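PDB 5HXA: alpha,alpha-trehalose-phosphate synthase (UDP-forming), which belongs to glycosyltransferase family 20 and has the GT-B architecture, two Rossmann-like halves that face each other across a cleft. Local coordinates for residues D132-V137 / T455-L460; F145-R150 / M185-V190; L302-P307 / I342-R347. One frame throughout, in Å; residues are numbered along the deposited sequence.

How the contacts relate
Of the segments in contact, that on strand 134-138 comes first, and its partner in contact 1 is the last helix, 449-461, so this pairing closes a loop that encloses the other two contacts. Contact 2 opens directly after the strand, with helix 145-151, and closes at the loop before strand 190-193. Contact 3 follows in series, inside the second Rossmann-like half, joining neighbouring strands of its parallel sheet. Contacts 1 and 2 touch: Val137 CG1 lies 3.3 Å from Tyr188 OH, and Phe456 packs on Val190. Contact 3 lies across the chain's centre, about 39 Å from contact 1, centre to centre. The final helix thus brings the chain back to the first half after it has passed through the second.

Contact 1: D132-V137 / T455-L460; sequences DDIIWV and TFLADL
Trp136 of strand 134-138 lays its indole against the ring of Phe456 in an offset stack. The centroids of the five-membered ring and the phenyl ring are 4.1 Å apart and the planes only 12° from parallel. Trp136 NE1 sits over the face of the phenyl ring toward its rim, 3.2 Å from Phe456 CE1; with the planes so nearly parallel, the N-H does not aim into the ring. The six-membered part of the indole is met by Leu457, whose CD2 arrives obliquely, 3.7 Å from Trp136 CE3. A broad, flat tryptophan suits this place because one residue can meet two neighbouring side chains of the helix, Phe456 with its five-membered ring and Leu457 with its six-membered ring.

One helical turn beyond Phe456, Leu460 reaches the strand with a single branch. Its CD2 rests 3.9 Å from Ile134 CB and 3.6 Å from the backbone O of Ile135, so that it touches both side chain and main chain of the strand. Ile134 holds CG1 between its backbone N and carbonyl carbon (chi1 62°), which brings CD1 to 4.0 Å from the same Leu460 CD2. Branched aliphatic residues fit together closely here without needing polar partners.

The N-to-C directions of strand 134-137 and helix 455-460 make an angle of 134°, with axes 9.9 Å apart at their closest. The helix is the C-terminal one, which in GT-B proteins crosses back onto the N-terminal half; Leu457 also touches Ala39 of helix 32-43. No hydrogen bond links the two segments; the backbone of Ile134, Ile135 and Trp136 is bonded to the neighbouring strands and the residues just before them. The returning helix is therefore held to this strand by buried aromatic stacking and aliphatic packing.

Contact 2: F145-R150 / M185-V190; sequences FARCLR and MCSYDV
Phe145 meets the loop through its CB, 3.5 Å from Tyr188 OH, while its ring leads off toward helix 108-126; that hydroxyl is hydrogen-bonded to Leu142 O. The next residue, Ala146, places its methyl almost centrally over one face of the Tyr188 ring, 3.3 Å from CB to the centroid and 9° off the normal, a CH-pi contact. So small a side chain lets the tyrosine lie close against the helix. Arg147 runs outward past Ser187, and a water connects the two, 3.0 Å from Arg147 NH1 and 2.7 Å from Ser187 OG.

Here the chain is making a type I turn, Met185 to Tyr188, which carries it from helix 178-185 toward strand 190-193 of the N-terminal Rossmann-like half. The turn presents Ser187 O to Arg150, at the end of the helical segment. Arg150, bent at chi2 (-56°), grips this oxygen side-on with two nitrogens, each at 3.0 Å: NE and NH2 both donate to Ser187 O, which lies in the guanidinium plane. Arg150 NH2 also makes a salt bridge of 2.7 Å to Asp189 OD2, met from above the carboxylate plane. Asp189 OD2 accepts from Ile158 N as well, and Arg150 NH1 turns to Asn156 O and Val154 O.

Contact 3: L302-P307 / I342-R347; sequences LVQIAP and IQYLNR
Leu302 O receives the backbone N of Gln343 at 2.8 Å, with Ile342 CA making a CA-H...O contact to the same oxygen. From there the parallel ladder climbs: Gln304 N gives to Gln343 O, Leu345 N to Gln304 O, and Ala306 N to Leu345 O, the last three all at 2.9 Å. Beyond the strands, Asn346 ND2 turns to Ala306 O, a hydrogen bond whose modelled length is doubtfully short.

On one face Leu302 and Ile342 lie side by side, CD2 to CG1 4.1 Å, suiting a buried aliphatic layer. Farther along that face, Tyr344 holds CG anti to its own N (chi1 163°), and its CE1 comes 4.1 Å from Ala306 CB; its hydroxyl bonds to Glu324. Gln304, though buried, is satisfied: NE2 donates to Ile305 O from above the carbonyl plane, and OE1 pairs with Ser269. On the other face the side chains of Val303 and Leu345 cross obliquely, CG1 of the former touching CD1 of the latter.

This is the pairing of a beta-alpha-beta crossover, strand 300-305, helix 314-334, strand 342-345, at one edge of the parallel sheet. Helix 314-334 packs on Ile342 and Tyr344, helix 279-292 on Leu302 and Gln304, and strand 265-270 continues the sheet inward.

Contact 1: D132-V137 / T455-L460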
ATOM      1  N   ASP A 132      -7.391 -41.271   7.407  1.00 39.63           N
ATOM      2  CA  ASP A 132      -7.739 -41.074   6.007  1.00 38.67           C
ATOM      3  C   ASP A 132      -8.293 -39.693   5.700  1.00 32.71           C
ATOM      4  O   ASP A 132      -8.476 -39.376   4.521  1.00 34.17           O
ATOM      5  CB  ASP A 132      -8.773 -42.115   5.566  1.00 40.28           C
ATOM      6  CG  ASP A 132      -8.185 -43.494   5.433  1.00 60.27           C
ATOM      7  OD1 ASP A 132      -6.955 -43.597   5.241  1.00 66.90           O
ATOM      8  OD2 ASP A 132      -8.951 -44.476   5.517  1.00 69.12           O
ATOM      9  N   ASP A 133      -8.584 -38.878   6.712  1.00 31.53           N
ATOM     10  CA  ASP A 133      -9.222 -37.590   6.466  1.00 32.55           C
ATOM     11  C   ASP A 133      -8.341 -36.695   5.605  1.00 34.15           C
ATOM     12  O   ASP A 133      -7.110 -36.749   5.667  1.00 31.22           O
ATOM     13  CB  ASP A 133      -9.507 -36.857   7.779  1.00 33.92           C
ATOM     14  CG  ASP A 133     -10.403 -37.634   8.709  1.00 38.45           C
ATOM     15  OD1 ASP A 133     -11.111 -38.553   8.245  1.00 39.48           O
ATOM     16  OD2 ASP A 133     -10.397 -37.312   9.914  1.00 32.67           O
ATOM     17  N   ILE A 134      -8.984 -35.839   4.813  1.00 29.16           N
ATOM     18  CA  ILE A 134      -8.330 -34.679   4.224  1.00 26.56           C
ATOM     19  C   ILE A 134      -8.929 -33.440   4.870  1.00 30.14           C
ATOM     20  O   ILE A 134     -10.125 -33.413   5.183  1.00 26.84           O
ATOM     21  CB  ILE A 134      -8.470 -34.639   2.691  1.00 29.32           C
ATOM     22  CG1 ILE A 134      -9.944 -34.527   2.280  1.00 29.34           C
ATOM     23  CG2 ILE A 134      -7.789 -35.872   2.080  1.00 28.90           C
ATOM     24  CD1 ILE A 134     -10.170 -34.482   0.768  1.00 32.33           C
ATOM     25  N   ILE A 135      -8.095 -32.423   5.089  1.00 24.71           N
ATOM     26  CA  ILE A 135      -8.463 -31.252   5.878  1.00 24.26           C
ATOM     27  C   ILE A 135      -8.374 -30.019   4.990  1.00 24.35           C
ATOM     28  O   ILE A 135      -7.352 -29.800   4.329  1.00 23.99           O
ATOM     29  CB  ILE A 135      -7.555 -31.109   7.114  1.00 21.98           C
ATOM     30  CG1 ILE A 135      -7.598 -32.398   7.948  1.00 23.33           C
ATOM     31  CG2 ILE A 135      -7.960 -29.905   7.956  1.00 21.07           C
ATOM     32  CD1 ILE A 135      -6.462 -32.492   8.969  1.00 27.14           C
ATOM     33  N   TRP A 136      -9.440 -29.210   4.986  1.00 20.54           N
ATOM     34  CA  TRP A 136      -9.525 -27.984   4.189  1.00 21.09           C
ATOM     35  C   TRP A 136      -9.792 -26.811   5.129  1.00 21.23           C
ATOM     36  O   TRP A 136     -10.882 -26.704   5.700  1.00 24.78           O
ATOM     37  CB  TRP A 136     -10.624 -28.102   3.131  1.00 23.34           C
ATOM     38  CG  TRP A 136     -10.665 -26.982   2.116  1.00 21.49           C
ATOM     39  CD1 TRP A 136      -9.794 -25.933   1.998  1.00 23.70           C
ATOM     40  CD2 TRP A 136     -11.629 -26.824   1.062  1.00 23.71           C
ATOM     41  NE1 TRP A 136     -10.166 -25.124   0.938  1.00 24.32           N
ATOM     42  CE2 TRP A 136     -11.288 -25.653   0.350  1.00 20.09           C
ATOM     43  CE3 TRP A 136     -12.751 -27.561   0.656  1.00 26.52           C
ATOM     44  CZ2 TRP A 136     -12.028 -25.203  -0.750  1.00 24.70           C
ATOM     45  CZ3 TRP A 136     -13.488 -27.112  -0.436  1.00 28.92           C
ATOM     46  CH2 TRP A 136     -13.124 -25.944  -1.126  1.00 22.66           C
ATOM     47  N   VAL A 137      -8.802 -25.935   5.283  1.00 21.02           N
ATOM     48  CA  VAL A 137      -8.843 -24.816   6.224  1.00 24.75           C
ATOM     49  C   VAL A 137      -9.096 -23.524   5.454  1.00 21.55           C
ATOM     50  O   VAL A 137      -8.551 -23.329   4.362  1.00 19.24           O
ATOM     51  CB  VAL A 137      -7.518 -24.738   7.013  1.00 20.40           C
ATOM     52  CG1 VAL A 137      -7.542 -23.590   8.024  1.00 20.22           C
ATOM     53  CG2 VAL A 137      -7.225 -26.082   7.697  1.00 18.52           C
ATOM     54  N   THR A 455     -12.236 -28.544  -8.120  1.00 21.68           N
ATOM     55  CA  THR A 455     -10.854 -28.390  -8.559  1.00 24.42           C
ATOM     56  C   THR A 455      -9.919 -28.313  -7.363  1.00 20.91           C
ATOM     57  O   THR A 455      -8.838 -28.914  -7.374  1.00 23.68           O
ATOM     58  CB  THR A 455     -10.680 -27.151  -9.447  1.00 23.29           C
ATOM     59  OG1 THR A 455     -11.107 -25.994  -8.729  1.00 36.57           O
ATOM     60  CG2 THR A 455     -11.492 -27.285 -10.730  1.00 22.81           C
ATOM     61  N   PHE A 456     -10.313 -27.588  -6.323  1.00 20.36           N
ATOM     62  CA  PHE A 456      -9.466 -27.539  -5.136  1.00 19.36           C
ATOM     63  C   PHE A 456      -9.348 -28.924  -4.508  1.00 20.38           C
ATOM     64  O   PHE A 456      -8.246 -29.379  -4.176  1.00 23.42           O
ATOM     65  CB  PHE A 456     -10.011 -26.528  -4.122  1.00 18.56           C
ATOM     66  CG  PHE A 456      -9.071 -26.293  -2.969  1.00 19.63           C
ATOM     67  CD1 PHE A 456      -9.101 -27.128  -1.856  1.00 19.89           C
ATOM     68  CD2 PHE A 456      -8.120 -25.286  -3.029  1.00 21.51           C
ATOM     69  CE1 PHE A 456      -8.211 -26.945  -0.813  1.00 23.44           C
ATOM     70  CE2 PHE A 456      -7.228 -25.088  -1.980  1.00 24.55           C
ATOM     71  CZ  PHE A 456      -7.277 -25.921  -0.872  1.00 21.47           C
ATOM     72  N   LEU A 457     -10.477 -29.619  -4.360  1.00 21.13           N
ATOM     73  CA  LEU A 457     -10.460 -30.911  -3.679  1.00 22.17           C
ATOM     74  C   LEU A 457      -9.696 -31.972  -4.472  1.00 24.25           C
ATOM     75  O   LEU A 457      -9.075 -32.856  -3.872  1.00 24.06           O
ATOM     76  CB  LEU A 457     -11.893 -31.372  -3.396  1.00 22.95           C
ATOM     77  CG  LEU A 457     -12.619 -30.613  -2.272  1.00 28.88           C
ATOM     78  CD1 LEU A 457     -14.046 -31.117  -2.122  1.00 29.20           C
ATOM     79  CD2 LEU A 457     -11.865 -30.735  -0.952  1.00 29.56           C
ATOM     80  N   ALA A 458      -9.714 -31.904  -5.811  1.00 25.89           N
ATOM     81  CA  ALA A 458      -8.924 -32.856  -6.594  1.00 29.99           C
ATOM     82  C   ALA A 458      -7.433 -32.669  -6.340  1.00 29.65           C
ATOM     83  O   ALA A 458      -6.689 -33.647  -6.248  1.00 25.72           O
ATOM     84  CB  ALA A 458      -9.229 -32.715  -8.087  1.00 27.30           C
ATOM     85  N   ASP A 459      -6.978 -31.418  -6.223  1.00 23.31           N
ATOM     86  CA  ASP A 459      -5.577 -31.186  -5.879  1.00 30.52           C
ATOM     87  C   ASP A 459      -5.266 -31.699  -4.480  1.00 24.68           C
ATOM     88  O   ASP A 459      -4.204 -32.286  -4.251  1.00 25.03           O
ATOM     89  CB  ASP A 459      -5.236 -29.695  -5.989  1.00 23.23           C
ATOM     90  CG  ASP A 459      -5.161 -29.219  -7.434  1.00 30.15           C
ATOM     91  OD1 ASP A 459      -5.036 -30.070  -8.326  1.00 27.14           O
ATOM     92  OD2 ASP A 459      -5.230 -27.997  -7.680  1.00 27.55           O
ATOM     93  N   LEU A 460      -6.187 -31.493  -3.532  1.00 24.75           N
ATOM     94  CA  LEU A 460      -5.955 -31.969  -2.169  1.00 25.20           C
ATOM     95  C   LEU A 460      -5.911 -33.492  -2.111  1.00 29.11           C
ATOM     96  O   LEU A 460      -5.126 -34.067  -1.344  1.00 28.77           O
ATOM     97  CB  LEU A 460      -7.033 -31.425  -1.226  1.00 25.33           C
ATOM     98  CG  LEU A 460      -6.857 -31.747   0.265  1.00 24.61           C
ATOM     99  CD1 LEU A 460      -5.501 -31.245   0.770  1.00 21.09           C
ATOM    100  CD2 LEU A 460      -7.995 -31.140   1.091  1.00 22.38           C
TER

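Contact 2: F145-R150 / M185-V190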
ATOM      1  N   PHE A 145      -2.445 -22.752  11.135  1.00 20.27           N
ATOM      2  CA  PHE A 145      -3.149 -23.932  11.637  1.00 25.61           C
ATOM      3  C   PHE A 145      -2.498 -25.231  11.159  1.00 19.54           C
ATOM      4  O   PHE A 145      -2.405 -26.202  11.920  1.00 22.78           O
ATOM      5  CB  PHE A 145      -4.618 -23.866  11.203  1.00 20.10           C
ATOM      6  CG  PHE A 145      -5.509 -24.851  11.905  1.00 22.16           C
ATOM      7  CD1 PHE A 145      -5.913 -24.632  13.218  1.00 27.42           C
ATOM      8  CD2 PHE A 145      -5.939 -25.997  11.256  1.00 22.90           C
ATOM      9  CE1 PHE A 145      -6.735 -25.551  13.874  1.00 29.58           C
ATOM     10  CE2 PHE A 145      -6.760 -26.917  11.900  1.00 25.83           C
ATOM     11  CZ  PHE A 145      -7.164 -26.691  13.206  1.00 28.64           C
ATOM     12  N   ALA A 146      -2.051 -25.282   9.897  1.00 23.12           N
ATOM     13  CA  ALA A 146      -1.408 -26.509   9.423  1.00 21.86           C
ATOM     14  C   ALA A 146      -0.094 -26.764  10.156  1.00 20.46           C
ATOM     15  O   ALA A 146       0.239 -27.917  10.454  1.00 23.56           O
ATOM     16  CB  ALA A 146      -1.172 -26.458   7.915  1.00 17.79           C
ATOM     17  N   ARG A 147       0.666 -25.710  10.457  1.00 19.61           N
ATOM     18  CA  ARG A 147       1.909 -25.925  11.196  1.00 23.77           C
ATOM     19  C   ARG A 147       1.624 -26.439  12.603  1.00 24.70           C
ATOM     20  O   ARG A 147       2.331 -27.323  13.106  1.00 24.66           O
ATOM     21  CB  ARG A 147       2.747 -24.641  11.246  1.00 22.43           C
ATOM     22  CG  ARG A 147       4.030 -24.839  12.057  1.00 32.20           C
ATOM     23  CD  ARG A 147       5.079 -23.778  11.804  1.00 47.87           C
ATOM     24  NE  ARG A 147       6.333 -24.079  12.501  1.00 61.04           N
ATOM     25  CZ  ARG A 147       7.368 -24.715  11.954  1.00 68.65           C
ATOM     26  NH1 ARG A 147       7.315 -25.120  10.691  1.00 70.94           N
ATOM     27  NH2 ARG A 147       8.465 -24.940  12.668  1.00 64.32           N
ATOM     28  N   CYS A 148       0.585 -25.907  13.253  1.00 22.75           N
ATOM     29  CA  CYS A 148       0.167 -26.464  14.537  1.00 27.67           C
ATOM     30  C   CYS A 148      -0.176 -27.942  14.409  1.00 28.53           C
ATOM     31  O   CYS A 148       0.154 -28.745  15.292  1.00 27.35           O
ATOM     32  CB  CYS A 148      -1.031 -25.691  15.089  1.00 24.50           C
ATOM     33  SG  CYS A 148      -0.701 -23.973  15.519  1.00 27.76           S
ATOM     34  N   LEU A 149      -0.843 -28.326  13.323  1.00 23.79           N
ATOM     35  CA  LEU A 149      -1.185 -29.740  13.166  1.00 28.78           C
ATOM     36  C   LEU A 149       0.065 -30.588  12.948  1.00 26.65           C
ATOM     37  O   LEU A 149       0.207 -31.651  13.566  1.00 30.96           O
ATOM     38  CB  LEU A 149      -2.185 -29.926  12.021  1.00 28.07           C
ATOM     39  CG  LEU A 149      -3.626 -29.479  12.313  1.00 23.17           C
ATOM     40  CD1 LEU A 149      -4.473 -29.533  11.046  1.00 26.69           C
ATOM     41  CD2 LEU A 149      -4.271 -30.312  13.452  1.00 24.44           C
ATOM     42  N   ARG A 150       0.989 -30.131  12.091  1.00 23.58           N
ATOM     43  CA  ARG A 150       2.222 -30.890  11.855  1.00 26.34           C
ATOM     44  C   ARG A 150       3.000 -31.086  13.148  1.00 30.48           C
ATOM     45  O   ARG A 150       3.610 -32.139  13.366  1.00 27.82           O
ATOM     46  CB  ARG A 150       3.121 -30.184  10.834  1.00 26.67           C
ATOM     47  CG  ARG A 150       2.472 -29.882   9.490  1.00 22.90           C
ATOM     48  CD  ARG A 150       1.906 -31.137   8.831  1.00 21.97           C
ATOM     49  NE  ARG A 150       1.429 -30.804   7.492  1.00 20.66           N
ATOM     50  CZ  ARG A 150       0.617 -31.561   6.760  1.00 21.56           C
ATOM     51  NH1 ARG A 150       0.177 -32.730   7.220  1.00 21.20           N
ATOM     52  NH2 ARG A 150       0.252 -31.144   5.554  1.00 21.75           N
ATOM     53  N   MET A 185       2.638 -21.120   6.752  1.00 18.70           N
ATOM     54  CA  MET A 185       1.721 -21.441   5.658  1.00 16.78           C
ATOM     55  C   MET A 185       2.233 -22.593   4.793  1.00 20.31           C
ATOM     56  O   MET A 185       1.432 -23.310   4.185  1.00 19.32           O
ATOM     57  CB  MET A 185       1.478 -20.211   4.783  1.00 19.04           C
ATOM     58  CG  MET A 185       0.576 -19.146   5.438  1.00 18.90           C
ATOM     59  SD  MET A 185       0.534 -17.629   4.468  1.00 19.62           S
ATOM     60  CE  MET A 185      -0.611 -18.063   3.142  1.00 15.30           C
ATOM     61  N   CYS A 186       3.551 -22.778   4.700  1.00 18.73           N
ATOM     62  CA  CYS A 186       4.076 -23.854   3.863  1.00 19.72           C
ATOM     63  C   CYS A 186       3.992 -25.229   4.524  1.00 20.54           C
ATOM     64  O   CYS A 186       4.447 -26.219   3.928  1.00 18.21           O
ATOM     65  CB  CYS A 186       5.515 -23.528   3.451  1.00 21.13           C
ATOM     66  SG  CYS A 186       5.596 -22.075   2.326  1.00 20.96           S
ATOM     67  N   SER A 187       3.416 -25.322   5.731  1.00 18.42           N
ATOM     68  CA  SER A 187       3.024 -26.621   6.272  1.00 21.56           C
ATOM     69  C   SER A 187       1.781 -27.178   5.592  1.00 20.58           C
ATOM     70  O   SER A 187       1.511 -28.378   5.724  1.00 21.74           O
ATOM     71  CB  SER A 187       2.778 -26.524   7.782  1.00 22.25           C
ATOM     72  OG  SER A 187       4.010 -26.360   8.463  1.00 21.65           O
ATOM     73  N   TYR A 188       1.012 -26.334   4.904  1.00 17.31           N
ATOM     74  CA  TYR A 188      -0.080 -26.807   4.064  1.00 16.92           C
ATOM     75  C   TYR A 188       0.461 -27.535   2.836  1.00 22.94           C
ATOM     76  O   TYR A 188       1.476 -27.137   2.255  1.00 18.84           O
ATOM     77  CB  TYR A 188      -0.956 -25.626   3.609  1.00 15.93           C
ATOM     78  CG  TYR A 188      -1.831 -25.027   4.708  1.00 19.35           C
ATOM     79  CD1 TYR A 188      -2.990 -25.677   5.128  1.00 23.32           C
ATOM     80  CD2 TYR A 188      -1.512 -23.799   5.295  1.00 15.97           C
ATOM     81  CE1 TYR A 188      -3.801 -25.139   6.130  1.00 21.94           C
ATOM     82  CE2 TYR A 188      -2.315 -23.247   6.301  1.00 17.57           C
ATOM     83  CZ  TYR A 188      -3.448 -23.928   6.715  1.00 19.05           C
ATOM     84  OH  TYR A 188      -4.237 -23.398   7.707  1.00 20.74           O
ATOM     85  N   ASP A 189      -0.243 -28.600   2.427  1.00 17.79           N
ATOM     86  CA  ASP A 189       0.085 -29.302   1.188  1.00 17.54           C
ATOM     87  C   ASP A 189      -0.419 -28.567  -0.047  1.00 23.67           C
ATOM     88  O   ASP A 189       0.192 -28.672  -1.115  1.00 18.78           O
ATOM     89  CB  ASP A 189      -0.507 -30.711   1.190  1.00 18.02           C
ATOM     90  CG  ASP A 189       0.095 -31.588   2.260  1.00 26.25           C
ATOM     91  OD1 ASP A 189       1.318 -31.851   2.193  1.00 27.25           O
ATOM     92  OD2 ASP A 189      -0.655 -32.013   3.163  1.00 21.45           O
ATOM     93  N   VAL A 190      -1.545 -27.866   0.065  1.00 19.94           N
ATOM     94  CA  VAL A 190      -2.139 -27.108  -1.032  1.00 18.05           C
ATOM     95  C   VAL A 190      -2.530 -25.739  -0.487  1.00 19.96           C
ATOM     96  O   VAL A 190      -3.149 -25.645   0.581  1.00 19.70           O
ATOM     97  CB  VAL A 190      -3.372 -27.825  -1.627  1.00 20.57           C
ATOM     98  CG1 VAL A 190      -3.988 -27.003  -2.787  1.00 17.73           C
ATOM     99  CG2 VAL A 190      -3.022 -29.252  -2.081  1.00 23.53           C
TER
HETATM  100  O   HOH W   1       6.131 -24.756   7.987  1.00 27.32           O

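Contact 3: L302-P307 / I342-R347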
ATOM      1  N   LEU A 302     -29.534   6.491  -6.406  1.00 17.75           N
ATOM      2  CA  LEU A 302     -28.564   5.529  -5.910  1.00 16.23           C
ATOM      3  C   LEU A 302     -29.092   4.938  -4.612  1.00 18.28           C
ATOM      4  O   LEU A 302     -29.299   5.666  -3.636  1.00 17.61           O
ATOM      5  CB  LEU A 302     -27.211   6.197  -5.678  1.00 15.05           C
ATOM      6  CG  LEU A 302     -26.168   5.361  -4.945  1.00 19.59           C
ATOM      7  CD1 LEU A 302     -25.781   4.115  -5.781  1.00 17.52           C
ATOM      8  CD2 LEU A 302     -24.953   6.235  -4.646  1.00 15.43           C
ATOM      9  N   VAL A 303     -29.296   3.624  -4.588  1.00 15.50           N
ATOM     10  CA  VAL A 303     -29.591   2.932  -3.341  1.00 16.39           C
ATOM     11  C   VAL A 303     -28.297   2.288  -2.863  1.00 22.29           C
ATOM     12  O   VAL A 303     -27.657   1.539  -3.610  1.00 19.49           O
ATOM     13  CB  VAL A 303     -30.711   1.894  -3.512  1.00 16.67           C
ATOM     14  CG1 VAL A 303     -30.799   1.014  -2.271  1.00 18.41           C
ATOM     15  CG2 VAL A 303     -32.054   2.599  -3.733  1.00 17.56           C
ATOM     16  N   GLN A 304     -27.890   2.612  -1.638  1.00 19.81           N
ATOM     17  CA  GLN A 304     -26.746   1.978  -0.989  1.00 18.41           C
ATOM     18  C   GLN A 304     -27.270   1.199   0.200  1.00 20.31           C
ATOM     19  O   GLN A 304     -27.761   1.792   1.166  1.00 17.33           O
ATOM     20  CB  GLN A 304     -25.709   2.997  -0.519  1.00 16.28           C
ATOM     21  CG  GLN A 304     -24.607   2.339   0.333  1.00 17.62           C
ATOM     22  CD  GLN A 304     -23.662   1.507  -0.538  1.00 18.27           C
ATOM     23  OE1 GLN A 304     -23.086   2.020  -1.496  1.00 17.26           O
ATOM     24  NE2 GLN A 304     -23.529   0.219  -0.227  1.00 18.23           N
ATOM     25  N   ILE A 305     -27.157  -0.120   0.135  1.00 16.85           N
ATOM     26  CA  ILE A 305     -27.429  -0.991   1.267  1.00 16.64           C
ATOM     27  C   ILE A 305     -26.092  -1.321   1.913  1.00 21.79           C
ATOM     28  O   ILE A 305     -25.180  -1.822   1.244  1.00 19.04           O
ATOM     29  CB  ILE A 305     -28.173  -2.260   0.820  1.00 20.39           C
ATOM     30  CG1 ILE A 305     -29.558  -1.867   0.282  1.00 21.25           C
ATOM     31  CG2 ILE A 305     -28.282  -3.244   1.970  1.00 19.36           C
ATOM     32  CD1 ILE A 305     -30.216  -2.948  -0.548  1.00 22.17           C
ATOM     33  N   ALA A 306     -25.959  -1.030   3.208  1.00 16.91           N
ATOM     34  CA  ALA A 306     -24.697  -1.234   3.916  1.00 25.25           C
ATOM     35  C   ALA A 306     -25.016  -1.864   5.258  1.00 28.66           C
ATOM     36  O   ALA A 306     -25.251  -1.167   6.251  1.00 34.00           O
ATOM     37  CB  ALA A 306     -23.925   0.078   4.082  1.00 25.62           C
ATOM     38  N   PRO A 307     -25.041  -3.191   5.320  1.00 30.60           N
ATOM     39  CA  PRO A 307     -25.476  -3.881   6.537  1.00 46.58           C
ATOM     40  C   PRO A 307     -24.593  -3.522   7.719  1.00 51.65           C
ATOM     41  O   PRO A 307     -23.425  -3.140   7.543  1.00 52.73           O
ATOM     42  CB  PRO A 307     -25.340  -5.367   6.168  1.00 42.74           C
ATOM     43  CG  PRO A 307     -25.406  -5.391   4.685  1.00 43.32           C
ATOM     44  CD  PRO A 307     -24.741  -4.129   4.230  1.00 32.67           C
ATOM     45  N   ILE A 342     -29.570   9.917  -3.011  1.00 16.57           N
ATOM     46  CA  ILE A 342     -28.926   8.748  -2.414  1.00 19.11           C
ATOM     47  C   ILE A 342     -29.829   8.226  -1.304  1.00 18.91           C
ATOM     48  O   ILE A 342     -30.061   8.921  -0.308  1.00 17.52           O
ATOM     49  CB  ILE A 342     -27.536   9.085  -1.849  1.00 19.01           C
ATOM     50  CG1 ILE A 342     -26.606   9.590  -2.963  1.00 16.61           C
ATOM     51  CG2 ILE A 342     -26.949   7.864  -1.119  1.00 16.75           C
ATOM     52  CD1 ILE A 342     -25.197   9.964  -2.452  1.00 15.35           C
ATOM     53  N   GLN A 343     -30.327   7.012  -1.468  1.00 18.23           N
ATOM     54  CA  GLN A 343     -31.096   6.342  -0.433  1.00 18.30           C
ATOM     55  C   GLN A 343     -30.169   5.363   0.258  1.00 20.74           C
ATOM     56  O   GLN A 343     -29.862   4.301  -0.289  1.00 18.32           O
ATOM     57  CB  GLN A 343     -32.306   5.616  -1.012  1.00 20.06           C
ATOM     58  CG  GLN A 343     -33.418   6.533  -1.453  1.00 21.41           C
ATOM     59  CD  GLN A 343     -34.574   5.746  -1.992  1.00 28.33           C
ATOM     60  OE1 GLN A 343     -35.235   5.005  -1.259  1.00 30.82           O
ATOM     61  NE2 GLN A 343     -34.806   5.865  -3.280  1.00 18.70           N
ATOM     62  N   TYR A 344     -29.747   5.716   1.457  1.00 18.48           N
ATOM     63  CA  TYR A 344     -28.791   4.938   2.228  1.00 18.90           C
ATOM     64  C   TYR A 344     -29.549   4.153   3.289  1.00 19.46           C
ATOM     65  O   TYR A 344     -30.334   4.732   4.047  1.00 19.19           O
ATOM     66  CB  TYR A 344     -27.769   5.886   2.860  1.00 18.87           C
ATOM     67  CG  TYR A 344     -26.939   5.332   4.000  1.00 23.00           C
ATOM     68  CD1 TYR A 344     -25.963   4.366   3.776  1.00 24.89           C
ATOM     69  CD2 TYR A 344     -27.110   5.808   5.300  1.00 22.19           C
ATOM     70  CE1 TYR A 344     -25.185   3.871   4.829  1.00 26.24           C
ATOM     71  CE2 TYR A 344     -26.341   5.323   6.358  1.00 22.59           C
ATOM     72  CZ  TYR A 344     -25.377   4.360   6.110  1.00 26.99           C
ATOM     73  OH  TYR A 344     -24.619   3.887   7.155  1.00 33.73           O
ATOM     74  N   LEU A 345     -29.333   2.835   3.330  1.00 18.44           N
ATOM     75  CA  LEU A 345     -30.036   1.958   4.266  1.00 18.84           C
ATOM     76  C   LEU A 345     -29.024   1.090   4.999  1.00 21.84           C
ATOM     77  O   LEU A 345     -28.268   0.338   4.370  1.00 18.06           O
ATOM     78  CB  LEU A 345     -31.069   1.076   3.548  1.00 23.93           C
ATOM     79  CG  LEU A 345     -32.247   1.776   2.860  1.00 27.79           C
ATOM     80  CD1 LEU A 345     -31.882   2.120   1.445  1.00 29.27           C
ATOM     81  CD2 LEU A 345     -33.472   0.881   2.870  1.00 30.97           C
ATOM     82  N   ASN A 346     -29.028   1.180   6.320  1.00 20.12           N
ATOM     83  CA  ASN A 346     -28.092   0.448   7.165  1.00 25.71           C
ATOM     84  C   ASN A 346     -28.818  -0.766   7.747  1.00 29.97           C
ATOM     85  O   ASN A 346     -29.233  -0.794   8.900  1.00 41.58           O
ATOM     86  CB  ASN A 346     -27.533   1.381   8.247  1.00 24.33           C
ATOM     87  CG  ASN A 346     -26.443   0.741   9.072  1.00 47.43           C
ATOM     88  OD1 ASN A 346     -26.284   1.046  10.252  1.00 53.99           O
ATOM     89  ND2 ASN A 346     -25.678  -0.149   8.455  1.00 63.85           N
ATOM     90  N   ARG A 347     -29.018  -1.763   6.888  1.00 25.42           N
ATOM     91  CA  ARG A 347     -29.770  -2.947   7.281  1.00 41.70           C
ATOM     92  C   ARG A 347     -29.450  -4.104   6.341  1.00 37.96           C
ATOM     93  O   ARG A 347     -28.873  -3.925   5.267  1.00 35.49           O
ATOM     94  CB  ARG A 347     -31.273  -2.670   7.306  1.00 45.52           C
ATOM     95  CG  ARG A 347     -31.870  -2.343   5.964  1.00 38.14           C
ATOM     96  CD  ARG A 347     -33.359  -2.625   6.001  1.00 52.02           C
ATOM     97  NE  ARG A 347     -33.616  -4.064   5.982  1.00 68.19           N
ATOM     98  CZ  ARG A 347     -34.815  -4.625   6.128  1.00 75.83           C
ATOM     99  NH1 ARG A 347     -35.887  -3.868   6.316  1.00 80.00           N
ATOM    100  NH2 ARG A 347     -34.940  -5.949   6.091  1.00 72.20           N
TER